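Local coordinates for invasion protein InvA (Salmonella enterica, PDB 2X49) that forms part of the type III secretion export apparatus and is involved in invasion of the intestinal epithelium, this chain being its C-terminal domain, at residues A[69-74]-A[131-136]; A[75-80]-A[106-111]; A[79-84]-A[119-124]; A[83-88]-A[282-287]. All blocks are in the same frame, centred on the assembly; numbering follows the deposited sequence.

Contact 1: A[69-74]-A[131-136]; sequences EQFTVY and HCLAVT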
# COMPACT_ATOMS: atom_id res chain seq x y z
N GLU A 69 -13.26 -1.81 -6.39
CA GLU A 69 -12.33 -1.93 -7.53
C GLU A 69 -12.60 -3.15 -8.36
O GLU A 69 -12.97 -4.18 -7.84
CB GLU A 69 -10.89 -2.06 -7.00
CG GLU A 69 -10.10 -0.77 -6.90
CD GLU A 69 -9.96 -0.07 -8.23
OE1 GLU A 69 -10.02 -0.76 -9.27
OE2 GLU A 69 -9.82 1.17 -8.23
N GLN A 70 -12.36 -3.00 -9.64
CA GLN A 70 -12.37 -4.15 -10.56
C GLN A 70 -10.94 -4.32 -11.05
O GLN A 70 -10.32 -3.36 -11.58
CB GLN A 70 -13.34 -3.92 -11.73
CG GLN A 70 -13.46 -5.14 -12.68
CD GLN A 70 -14.69 -5.07 -13.62
OE1 GLN A 70 -15.74 -4.53 -13.27
NE2 GLN A 70 -14.56 -5.65 -14.81
N PHE A 71 -10.48 -5.55 -10.90
CA PHE A 71 -9.12 -5.97 -11.26
C PHE A 71 -9.14 -6.85 -12.51
O PHE A 71 -10.02 -7.65 -12.73
CB PHE A 71 -8.47 -6.80 -10.14
CG PHE A 71 -8.44 -6.12 -8.78
CD1 PHE A 71 -7.34 -5.37 -8.37
CD2 PHE A 71 -9.50 -6.22 -7.92
CE1 PHE A 71 -7.24 -4.77 -7.12
CE2 PHE A 71 -9.45 -5.58 -6.66
CZ PHE A 71 -8.34 -4.82 -6.27
N THR A 72 -8.12 -6.70 -13.31
CA THR A 72 -7.87 -7.60 -14.42
C THR A 72 -6.66 -8.48 -14.09
O THR A 72 -5.60 -7.97 -13.80
CB THR A 72 -7.57 -6.77 -15.67
OG1 THR A 72 -8.73 -5.97 -15.97
CG2 THR A 72 -7.11 -7.62 -16.87
N VAL A 73 -6.89 -9.78 -14.06
CA VAL A 73 -5.88 -10.76 -13.77
C VAL A 73 -5.91 -11.80 -14.89
O VAL A 73 -6.91 -12.46 -15.04
CB VAL A 73 -6.16 -11.48 -12.41
CG1 VAL A 73 -5.14 -12.63 -12.15
CG2 VAL A 73 -6.16 -10.51 -11.25
N TYR A 74 -4.83 -11.91 -15.64
CA TYR A 74 -4.72 -12.95 -16.72
C TYR A 74 -4.21 -14.22 -16.10
O TYR A 74 -3.02 -14.52 -16.08
CB TYR A 74 -3.91 -12.44 -17.95
CG TYR A 74 -4.69 -11.41 -18.74
CD1 TYR A 74 -5.59 -11.79 -19.74
CD2 TYR A 74 -4.55 -10.04 -18.51
CE1 TYR A 74 -6.34 -10.91 -20.39
CE2 TYR A 74 -5.29 -9.14 -19.18
CZ TYR A 74 -6.17 -9.56 -20.14
OH TYR A 74 -6.96 -8.66 -20.83
N HIS A 131 -1.53 -9.37 -4.45
CA HIS A 131 -0.94 -8.02 -4.28
C HIS A 131 -1.95 -6.92 -4.52
O HIS A 131 -2.09 -5.97 -3.72
CB HIS A 131 0.29 -7.83 -5.17
CG HIS A 131 1.06 -6.57 -4.89
ND1 HIS A 131 1.52 -5.61 -5.72
CD2 HIS A 131 1.47 -6.21 -3.63
CE1 HIS A 131 2.20 -4.70 -4.95
NE2 HIS A 131 2.17 -5.09 -3.69
N CYS A 132 -2.69 -7.03 -5.60
CA CYS A 132 -3.74 -6.05 -5.95
C CYS A 132 -4.72 -5.90 -4.79
O CYS A 132 -5.07 -4.78 -4.36
CB CYS A 132 -4.54 -6.49 -7.17
SG CYS A 132 -3.65 -6.19 -8.69
N LEU A 133 -5.18 -7.04 -4.33
CA LEU A 133 -6.22 -7.08 -3.24
C LEU A 133 -5.66 -6.48 -1.95
O LEU A 133 -6.29 -5.66 -1.26
CB LEU A 133 -6.73 -8.48 -2.99
CG LEU A 133 -7.59 -9.00 -4.11
CD1 LEU A 133 -7.83 -10.51 -3.94
CD2 LEU A 133 -8.96 -8.31 -4.09
N ALA A 134 -4.43 -6.88 -1.66
CA ALA A 134 -3.80 -6.42 -0.41
C ALA A 134 -3.63 -4.93 -0.37
O ALA A 134 -3.88 -4.27 0.66
CB ALA A 134 -2.49 -7.11 -0.18
N VAL A 135 -3.17 -4.38 -1.48
CA VAL A 135 -2.94 -2.92 -1.58
C VAL A 135 -4.24 -2.18 -1.34
O VAL A 135 -4.33 -1.19 -0.59
CB VAL A 135 -2.30 -2.58 -2.96
CG1 VAL A 135 -2.39 -1.12 -3.33
CG2 VAL A 135 -0.87 -3.12 -2.97
N THR A 136 -5.30 -2.70 -1.92
CA THR A 136 -6.59 -2.03 -1.87
C THR A 136 -7.19 -2.17 -0.49
O THR A 136 -7.80 -1.24 0.04
CB THR A 136 -7.58 -2.59 -2.94
OG1 THR A 136 -6.94 -2.45 -4.23
CG2 THR A 136 -8.88 -1.84 -2.94
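Cys-132 O, close beside the ring of Phe-71, takes two bonds from Thr-136: OG1 at 3.0 Å and the backbone N at 3.2 Å, arriving from opposite faces of its carbonyl plane. The hydroxyl turns back to this oxygen because OG1 is anti to the carbonyl carbon of its own residue (chi1 -57°). In that position OG1 also sits at the ring edge of Phe-71, in plane, 3.4 Å from CZ. The two residues belong to a helix-on-sheet packing: within strand 66-72, an outermost strand of a mixed four-stranded sheet, and helix 125-139, the short axes of 69-72 and 131-136 run nearly antiparallel (159°), 10.1 Å apart. Phe-71 fills this gap. Its CE1 presses obliquely on CB of Cys-132 at 3.2 Å, a tight approach, and SG of Cys-132 makes a sulfur-aromatic contact 4.9 Å from the centroid of the Phe-71 ring. Round the rim, CE2 of Phe-71 meets CD2 of Leu-133 at 3.8 Å, again obliquely. One pair further along, CG of Glu-69 lies near CG2 of Thr-136. Leu-61 of strand 58-63 touches both Phe-71 and Thr-136, and a bound mercury ion lies about 2 Å from the side chain of Cys-132.

Contact 2: A[75-80]-A[106-111]; sequences FDLMRV and WVTHEE. With CA (calcium ion), chain E.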
# COMPACT_ATOMS: atom_id res chain seq x y z
N PHE A 75 -5.16 -15.02 -15.66
CA PHE A 75 -4.91 -16.23 -14.87
C PHE A 75 -3.97 -17.23 -15.54
O PHE A 75 -3.22 -17.95 -14.87
CB PHE A 75 -6.21 -16.97 -14.50
CG PHE A 75 -7.06 -16.21 -13.51
CD1 PHE A 75 -6.70 -16.16 -12.19
CD2 PHE A 75 -8.18 -15.50 -13.93
CE1 PHE A 75 -7.46 -15.44 -11.28
CE2 PHE A 75 -8.95 -14.76 -13.01
CZ PHE A 75 -8.59 -14.75 -11.70
N ASP A 76 -4.01 -17.23 -16.86
CA ASP A 76 -3.22 -18.21 -17.65
C ASP A 76 -1.88 -17.64 -18.15
O ASP A 76 -1.13 -18.31 -18.84
CB ASP A 76 -4.07 -18.74 -18.83
CG ASP A 76 -5.44 -19.31 -18.37
OD1 ASP A 76 -5.50 -19.90 -17.29
OD2 ASP A 76 -6.44 -19.11 -19.10
N LEU A 77 -1.59 -16.38 -17.77
CA LEU A 77 -0.35 -15.65 -18.23
C LEU A 77 0.50 -15.27 -17.00
O LEU A 77 0.17 -15.58 -15.87
CB LEU A 77 -0.69 -14.40 -19.07
CG LEU A 77 -1.62 -14.53 -20.31
CD1 LEU A 77 -1.91 -13.23 -21.03
CD2 LEU A 77 -0.95 -15.57 -21.26
N MET A 78 1.62 -14.61 -17.30
CA MET A 78 2.61 -14.14 -16.34
C MET A 78 2.75 -12.63 -16.45
O MET A 78 2.89 -12.08 -17.53
CB MET A 78 3.98 -14.78 -16.60
CG MET A 78 4.00 -16.25 -16.44
SD MET A 78 3.76 -16.79 -14.76
CE MET A 78 5.36 -16.33 -14.05
N ARG A 79 2.85 -11.97 -15.31
CA ARG A 79 3.07 -10.52 -15.35
C ARG A 79 4.54 -10.15 -15.32
O ARG A 79 5.29 -10.66 -14.49
CB ARG A 79 2.36 -9.85 -14.18
CG ARG A 79 2.49 -8.36 -14.30
CD ARG A 79 1.88 -7.51 -13.18
NE ARG A 79 2.57 -6.21 -13.17
CZ ARG A 79 2.89 -5.51 -12.09
NH1 ARG A 79 2.57 -5.95 -10.88
NH2 ARG A 79 3.56 -4.36 -12.22
N VAL A 80 4.90 -9.23 -16.21
CA VAL A 80 6.26 -8.62 -16.28
C VAL A 80 6.25 -7.38 -15.41
O VAL A 80 5.81 -6.31 -15.78
CB VAL A 80 6.73 -8.26 -17.72
CG1 VAL A 80 8.26 -7.94 -17.72
CG2 VAL A 80 6.48 -9.42 -18.67
N TRP A 106 1.43 -8.38 -19.52
CA TRP A 106 1.36 -9.84 -19.33
C TRP A 106 1.89 -10.53 -20.61
O TRP A 106 1.61 -10.13 -21.76
CB TRP A 106 -0.07 -10.30 -19.05
CG TRP A 106 -0.74 -9.69 -17.81
CD1 TRP A 106 -1.28 -8.42 -17.71
CD2 TRP A 106 -0.95 -10.33 -16.58
NE1 TRP A 106 -1.81 -8.28 -16.49
CE2 TRP A 106 -1.62 -9.41 -15.75
CE3 TRP A 106 -0.67 -11.60 -16.08
CZ2 TRP A 106 -2.01 -9.73 -14.44
CZ3 TRP A 106 -1.03 -11.91 -14.81
CH2 TRP A 106 -1.72 -10.99 -13.97
N VAL A 107 2.59 -11.64 -20.37
CA VAL A 107 3.17 -12.45 -21.43
C VAL A 107 2.88 -13.94 -21.19
O VAL A 107 2.48 -14.39 -20.12
CB VAL A 107 4.69 -12.22 -21.58
CG1 VAL A 107 4.98 -10.77 -21.91
CG2 VAL A 107 5.43 -12.66 -20.37
N THR A 108 3.14 -14.69 -22.24
CA THR A 108 3.02 -16.14 -22.10
C THR A 108 4.08 -16.70 -21.19
O THR A 108 5.14 -16.10 -20.95
CB THR A 108 3.05 -16.90 -23.47
OG1 THR A 108 4.37 -16.79 -24.05
CG2 THR A 108 1.97 -16.37 -24.43
N HIS A 109 3.85 -17.93 -20.76
CA HIS A 109 4.81 -18.62 -19.91
C HIS A 109 6.15 -18.78 -20.62
O HIS A 109 7.25 -18.53 -20.07
CB HIS A 109 4.28 -19.96 -19.40
CG HIS A 109 3.23 -19.83 -18.34
ND1 HIS A 109 3.46 -20.15 -17.02
CD2 HIS A 109 1.95 -19.42 -18.40
CE1 HIS A 109 2.35 -19.96 -16.32
NE2 HIS A 109 1.42 -19.50 -17.13
N GLU A 110 6.05 -19.15 -21.89
CA GLU A 110 7.26 -19.37 -22.72
C GLU A 110 8.03 -18.06 -22.88
O GLU A 110 9.28 -18.01 -22.76
CB GLU A 110 6.90 -20.01 -24.08
CG GLU A 110 8.11 -20.31 -24.96
CD GLU A 110 7.73 -20.99 -26.27
OE1 GLU A 110 6.53 -21.27 -26.49
OE2 GLU A 110 8.62 -21.28 -27.08
N GLU A 111 7.28 -17.00 -23.08
CA GLU A 111 7.89 -15.65 -23.31
C GLU A 111 8.56 -15.16 -22.05
O GLU A 111 9.64 -14.50 -22.03
CB GLU A 111 6.82 -14.64 -23.75
CG GLU A 111 6.48 -14.76 -25.23
CD GLU A 111 5.21 -13.98 -25.67
OE1 GLU A 111 4.39 -13.60 -24.78
OE2 GLU A 111 5.04 -13.84 -26.92
CA CA E . 2.32 -12.29 -25.40
O HOH W 1 -0.72 -18.30 -15.18
O HOH W 2 0.10 -12.22 -23.89
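Arg-79 lays its CB over one face of the Trp-106 indole, 3.9 Å from the centroid of the six-membered ring and 9° off its normal. The backbone from Leu-77 C to Met-78 N lies at the edge of the same ring, in plane, and the Leu-77 side chain crosses that of Trp-106 obliquely, its CD1 against CB of Trp-106. On the other face of the strand pair, Met-78 meets the imidazole of His-109 at about a right angle. Its CG stands over the ring centre, 4.0 Å from the centroid of His-109, a CH-pi contact; the chain, bent at chi2 and chi3, then brings SD to 3.8 Å from CE1 of His-109. A water accepts from NE2 of His-109 and donates to Leu-77 O. Between these two faces the backbones of Met-78 and Val-107 form an antiparallel hydrogen-bonded pair, with Met-78 N to Val-107 O at 3.0 Å and Val-107 N to Met-78 O at 2.9 Å. Thr-108 and Glu-111 make a capping box where helix 109-116 starts, and OE1 of Glu-111 also binds the calcium ion at 2.5 Å, together with Asn-93. Strand 78-80 lies between strands 102-107 and 122-124, while Trp-106 packs on Ala-125 and Glu-128 of helix 125-139.

Contact 3: A[79-84]-A[119-124]; sequences RVVNYS and GYVLRN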
# COMPACT_ATOMS: atom_id res chain seq x y z
N ARG A 79 2.85 -11.97 -15.31
CA ARG A 79 3.07 -10.52 -15.35
C ARG A 79 4.54 -10.15 -15.32
O ARG A 79 5.29 -10.66 -14.49
CB ARG A 79 2.36 -9.85 -14.18
CG ARG A 79 2.49 -8.36 -14.30
CD ARG A 79 1.88 -7.51 -13.18
NE ARG A 79 2.57 -6.21 -13.17
CZ ARG A 79 2.89 -5.51 -12.09
NH1 ARG A 79 2.57 -5.95 -10.88
NH2 ARG A 79 3.56 -4.36 -12.22
N VAL A 80 4.90 -9.23 -16.21
CA VAL A 80 6.26 -8.62 -16.28
C VAL A 80 6.25 -7.38 -15.41
O VAL A 80 5.81 -6.31 -15.78
CB VAL A 80 6.73 -8.26 -17.72
CG1 VAL A 80 8.26 -7.94 -17.72
CG2 VAL A 80 6.48 -9.42 -18.67
N VAL A 81 6.82 -7.54 -14.24
CA VAL A 81 6.79 -6.45 -13.20
C VAL A 81 7.57 -5.22 -13.60
O VAL A 81 7.10 -4.10 -13.48
CB VAL A 81 7.21 -6.97 -11.79
CG1 VAL A 81 7.24 -5.85 -10.71
CG2 VAL A 81 6.29 -8.15 -11.32
N ASN A 82 8.77 -5.44 -14.10
CA ASN A 82 9.67 -4.36 -14.55
C ASN A 82 9.75 -4.27 -16.07
O ASN A 82 10.80 -4.12 -16.68
CB ASN A 82 11.07 -4.47 -13.91
CG ASN A 82 11.80 -5.74 -14.31
OD1 ASN A 82 11.19 -6.67 -14.79
ND2 ASN A 82 13.12 -5.78 -14.09
N TYR A 83 8.58 -4.29 -16.66
CA TYR A 83 8.45 -4.14 -18.14
C TYR A 83 9.16 -2.90 -18.70
O TYR A 83 9.24 -1.85 -18.08
CB TYR A 83 6.97 -4.05 -18.52
CG TYR A 83 6.72 -4.06 -20.00
CD1 TYR A 83 6.68 -5.24 -20.72
CD2 TYR A 83 6.54 -2.86 -20.70
CE1 TYR A 83 6.47 -5.25 -22.10
CE2 TYR A 83 6.30 -2.86 -22.10
CZ TYR A 83 6.28 -4.05 -22.78
OH TYR A 83 6.05 -4.00 -24.15
N SER A 84 9.71 -3.10 -19.89
CA SER A 84 10.09 -2.01 -20.79
C SER A 84 9.78 -2.33 -22.24
O SER A 84 9.55 -3.48 -22.63
CB SER A 84 11.55 -1.65 -20.66
OG SER A 84 12.37 -2.52 -21.41
N GLY A 119 16.75 -10.68 -17.41
CA GLY A 119 16.71 -10.03 -16.11
C GLY A 119 15.44 -9.34 -15.73
O GLY A 119 15.39 -8.57 -14.77
N TYR A 120 14.41 -9.59 -16.52
CA TYR A 120 13.00 -9.22 -16.19
C TYR A 120 12.53 -10.08 -15.02
O TYR A 120 12.98 -11.23 -14.81
CB TYR A 120 12.06 -9.31 -17.42
CG TYR A 120 12.35 -8.25 -18.47
CD1 TYR A 120 11.79 -6.98 -18.39
CD2 TYR A 120 13.21 -8.50 -19.53
CE1 TYR A 120 12.08 -6.00 -19.34
CE2 TYR A 120 13.51 -7.51 -20.48
CZ TYR A 120 12.92 -6.27 -20.39
OH TYR A 120 13.21 -5.28 -21.31
N VAL A 121 11.70 -9.46 -14.21
CA VAL A 121 11.10 -10.10 -13.06
C VAL A 121 9.65 -10.40 -13.37
O VAL A 121 8.91 -9.54 -13.82
CB VAL A 121 11.21 -9.19 -11.80
CG1 VAL A 121 10.33 -9.69 -10.70
CG2 VAL A 121 12.65 -9.08 -11.35
N LEU A 122 9.28 -11.66 -13.15
CA LEU A 122 7.92 -12.12 -13.43
C LEU A 122 7.18 -12.47 -12.16
O LEU A 122 7.74 -12.88 -11.14
CB LEU A 122 7.91 -13.35 -14.35
CG LEU A 122 8.63 -13.28 -15.69
CD1 LEU A 122 8.79 -14.73 -16.19
CD2 LEU A 122 7.89 -12.47 -16.75
N ARG A 123 5.89 -12.24 -12.24
CA ARG A 123 4.97 -12.62 -11.19
C ARG A 123 3.82 -13.48 -11.73
O ARG A 123 3.19 -13.14 -12.73
CB ARG A 123 4.41 -11.34 -10.55
CG ARG A 123 3.75 -11.50 -9.23
CD ARG A 123 3.27 -10.14 -8.66
NE ARG A 123 4.41 -9.39 -8.14
CZ ARG A 123 4.46 -8.08 -7.91
NH1 ARG A 123 3.43 -7.29 -8.18
NH2 ARG A 123 5.59 -7.55 -7.46
N ASN A 124 3.54 -14.59 -11.06
CA ASN A 124 2.36 -15.39 -11.41
C ASN A 124 1.07 -14.72 -11.06
O ASN A 124 0.99 -13.80 -10.23
CB ASN A 124 2.41 -16.81 -10.86
CG ASN A 124 2.22 -16.90 -9.40
OD1 ASN A 124 1.28 -16.34 -8.82
ND2 ASN A 124 3.09 -17.68 -8.76
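Tyr-120 runs alongside residues 80 to 84 and touches them along its length. Its CB touches both OD1 of Asn-82 and CG1 of Val-80, and its CD1 meets that same Val-80 methyl obliquely at 3.7 Å. Further out, CE1 of Tyr-120 comes to 3.5 Å from Asn-82 O, which lies at the ring edge near the plane. At the tip, OH of Tyr-120 accepts from OG of Ser-84 at 2.9 Å and is also bonded to the carboxylate of Glu-86. Asn-82 reaches across to the facing backbone: with CG between the backbone N and carbonyl carbon (chi1 64°), OD1 of Asn-82 receives Val-121 N at 2.9 Å in an almost straight bond of 176°, the donor tilted from the carbonyl plane. This side-chain bond extends an antiparallel pairing in which Val-81 N gives to Val-121 O, and Arg-79 and Arg-123 form a hydrogen-bonded pair through Arg-79 N to Arg-123 O (2.9 Å) and Arg-123 N to Arg-79 O (2.8 Å). Strand 122-124 is thereby joined as an outermost strand to 78-80. CG2 of Val-81 covers one face of the Arg-123 guanidinium, over its centre. The side chains of Arg-79 and Arg-123 lie side by side, pointing the same way, with guanidinium planes 80° apart and NH1 atoms 3.1 Å from each other. Both arginines make salt bridges to Glu-128 and Asp-289, so the two carboxylates probably offset the charge gathered here and hold the guanidiniums together, tying the strands to helix 125-139.

Contact 4: A[83-88]-A[282-287]; sequences YSDEVV and DLLIAH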
# COMPACT_ATOMS: atom_id res chain seq x y z
N TYR A 83 8.58 -4.29 -16.66
CA TYR A 83 8.45 -4.14 -18.14
C TYR A 83 9.16 -2.90 -18.70
O TYR A 83 9.24 -1.85 -18.08
CB TYR A 83 6.97 -4.05 -18.52
CG TYR A 83 6.72 -4.06 -20.00
CD1 TYR A 83 6.68 -5.24 -20.72
CD2 TYR A 83 6.54 -2.86 -20.70
CE1 TYR A 83 6.47 -5.25 -22.10
CE2 TYR A 83 6.30 -2.86 -22.10
CZ TYR A 83 6.28 -4.05 -22.78
OH TYR A 83 6.05 -4.00 -24.15
N SER A 84 9.71 -3.10 -19.89
CA SER A 84 10.09 -2.01 -20.79
C SER A 84 9.78 -2.33 -22.24
O SER A 84 9.55 -3.48 -22.63
CB SER A 84 11.55 -1.65 -20.66
OG SER A 84 12.37 -2.52 -21.41
N ASP A 85 9.74 -1.25 -22.99
CA ASP A 85 9.30 -1.23 -24.41
C ASP A 85 10.24 -2.06 -25.24
O ASP A 85 9.95 -2.47 -26.37
CB ASP A 85 9.26 0.19 -24.98
CG ASP A 85 7.95 0.90 -24.67
OD1 ASP A 85 6.92 0.21 -24.52
OD2 ASP A 85 7.97 2.14 -24.61
N GLU A 86 11.40 -2.29 -24.65
CA GLU A 86 12.40 -3.13 -25.28
C GLU A 86 11.82 -4.50 -25.62
O GLU A 86 12.23 -5.18 -26.58
CB GLU A 86 13.70 -3.21 -24.44
CG GLU A 86 14.34 -4.57 -24.31
CD GLU A 86 15.63 -4.59 -23.44
OE1 GLU A 86 15.64 -5.40 -22.48
OE2 GLU A 86 16.62 -3.82 -23.71
N VAL A 87 10.80 -4.86 -24.87
CA VAL A 87 10.18 -6.20 -24.99
C VAL A 87 9.57 -6.38 -26.38
O VAL A 87 9.64 -7.44 -26.99
CB VAL A 87 9.14 -6.47 -23.89
CG1 VAL A 87 8.28 -7.67 -24.24
CG2 VAL A 87 9.85 -6.63 -22.54
N VAL A 88 8.98 -5.31 -26.88
CA VAL A 88 8.34 -5.35 -28.21
C VAL A 88 9.38 -5.46 -29.36
O VAL A 88 9.12 -6.00 -30.44
CB VAL A 88 7.43 -4.14 -28.43
CG1 VAL A 88 7.00 -4.03 -29.94
CG2 VAL A 88 6.28 -4.24 -27.48
N ASP A 282 3.99 8.43 -18.52
CA ASP A 282 4.67 7.55 -19.49
C ASP A 282 5.42 6.39 -18.85
O ASP A 282 6.15 5.64 -19.51
CB ASP A 282 5.55 8.33 -20.47
CG ASP A 282 6.81 8.93 -19.83
OD1 ASP A 282 7.04 8.72 -18.63
OD2 ASP A 282 7.56 9.61 -20.59
N LEU A 283 5.15 6.22 -17.58
CA LEU A 283 5.73 5.08 -16.77
C LEU A 283 5.16 3.74 -17.19
O LEU A 283 3.95 3.61 -17.48
CB LEU A 283 5.52 5.23 -15.27
CG LEU A 283 6.07 6.51 -14.69
CD1 LEU A 283 5.83 6.55 -13.21
CD2 LEU A 283 7.55 6.57 -15.08
N LEU A 284 6.04 2.74 -17.21
CA LEU A 284 5.67 1.37 -17.62
C LEU A 284 5.67 0.36 -16.49
O LEU A 284 5.37 -0.85 -16.71
CB LEU A 284 6.61 0.84 -18.71
CG LEU A 284 6.64 1.62 -20.01
CD1 LEU A 284 7.57 0.89 -20.98
CD2 LEU A 284 5.24 1.73 -20.61
N ILE A 285 6.02 0.85 -15.32
CA ILE A 285 5.88 0.09 -14.07
C ILE A 285 4.65 0.63 -13.30
O ILE A 285 4.50 1.82 -13.08
CB ILE A 285 7.16 0.15 -13.24
CG1 ILE A 285 8.30 -0.49 -14.05
CG2 ILE A 285 7.00 -0.53 -11.93
CD1 ILE A 285 9.56 -0.65 -13.23
N ALA A 286 3.74 -0.28 -12.94
CA ALA A 286 2.49 0.11 -12.22
C ALA A 286 2.80 0.81 -10.92
O ALA A 286 3.77 0.52 -10.25
CB ALA A 286 1.64 -1.11 -11.94
N HIS A 287 1.92 1.73 -10.55
CA HIS A 287 2.14 2.55 -9.35
C HIS A 287 2.26 1.78 -8.07
O HIS A 287 3.03 2.19 -7.21
CB HIS A 287 1.05 3.64 -9.21
CG HIS A 287 1.00 4.55 -10.40
ND1 HIS A 287 -0.04 5.42 -10.63
CD2 HIS A 287 1.85 4.67 -11.45
CE1 HIS A 287 0.18 6.05 -11.78
NE2 HIS A 287 1.32 5.61 -12.29
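Leu-284 inserts a single methyl, CD1, into the bend formed by residues 83 to 85. CD1 of Leu-284 meets the Tyr-83 ring at its edge, near the plane, 3.9 Å from CD2. It also lies 3.8 Å from CA of Ser-84. Asp-85 closes the far end: its N and its OD1 are each 3.7 Å from CD1 of Leu-284, the two side chains crossing at about a right angle. CB of Leu-284, nearer the backbone, packs on Tyr-83 O at 3.8 Å, and CG1 of Ile-285 comes to 4.4 Å from the same oxygen. The methyl arrives there through CG anti to the carbonyl carbon (chi1 -61°) followed by an extended chi2 of -177°. One shell out, Phe-105 of strand 102-107 stacks on the Tyr-83 ring and also touches Leu-284, so one aromatic side chain backs both partners; Pro-94 adds to the packing on Tyr-83. At the bend, OG of Ser-84 accepts a weak capping bond from Glu-86 N at 3.4 Å, where the short, weakly bonded helix begins, and is bonded to Tyr-120 OH. Beyond Leu-284, Leu-283 and Ile-285 pack on Val-239 and Arg-237 of strand 236-240, so this loop bridges the antiparallel sheet and the parallel sheet. The contact is van der Waals packing of a leucine methyl against an aromatic edge, backbone and a carboxylate, so complementarity of shape probably matters more than directional bonding.

From the N terminus, segments 69-74, 75-80, 79-84 and 83-88 start one after another, the last three overlapping, and each closes its loop at a later point. Contact 2 closes first, at 106-111, then contact 3 at 119-124; both use strand 78-80, share Arg-79 and Val-80, and nest inside the loop that contact 1 closes at 131-136. Contact 4 shares Tyr-83 and Ser-84 with contact 3 but runs on to 282-287, crossing contacts 1 and 2. Contacts 2 and 3 join strand 78-80 to its two neighbours, 102-107 and 122-124, in the antiparallel sheet, contact 1 sets helix 125-139 against the mixed sheet, and contact 4 brings in the loop before strand 291-294. Trp-106 touches Tyr-74, joining contacts 1 and 2.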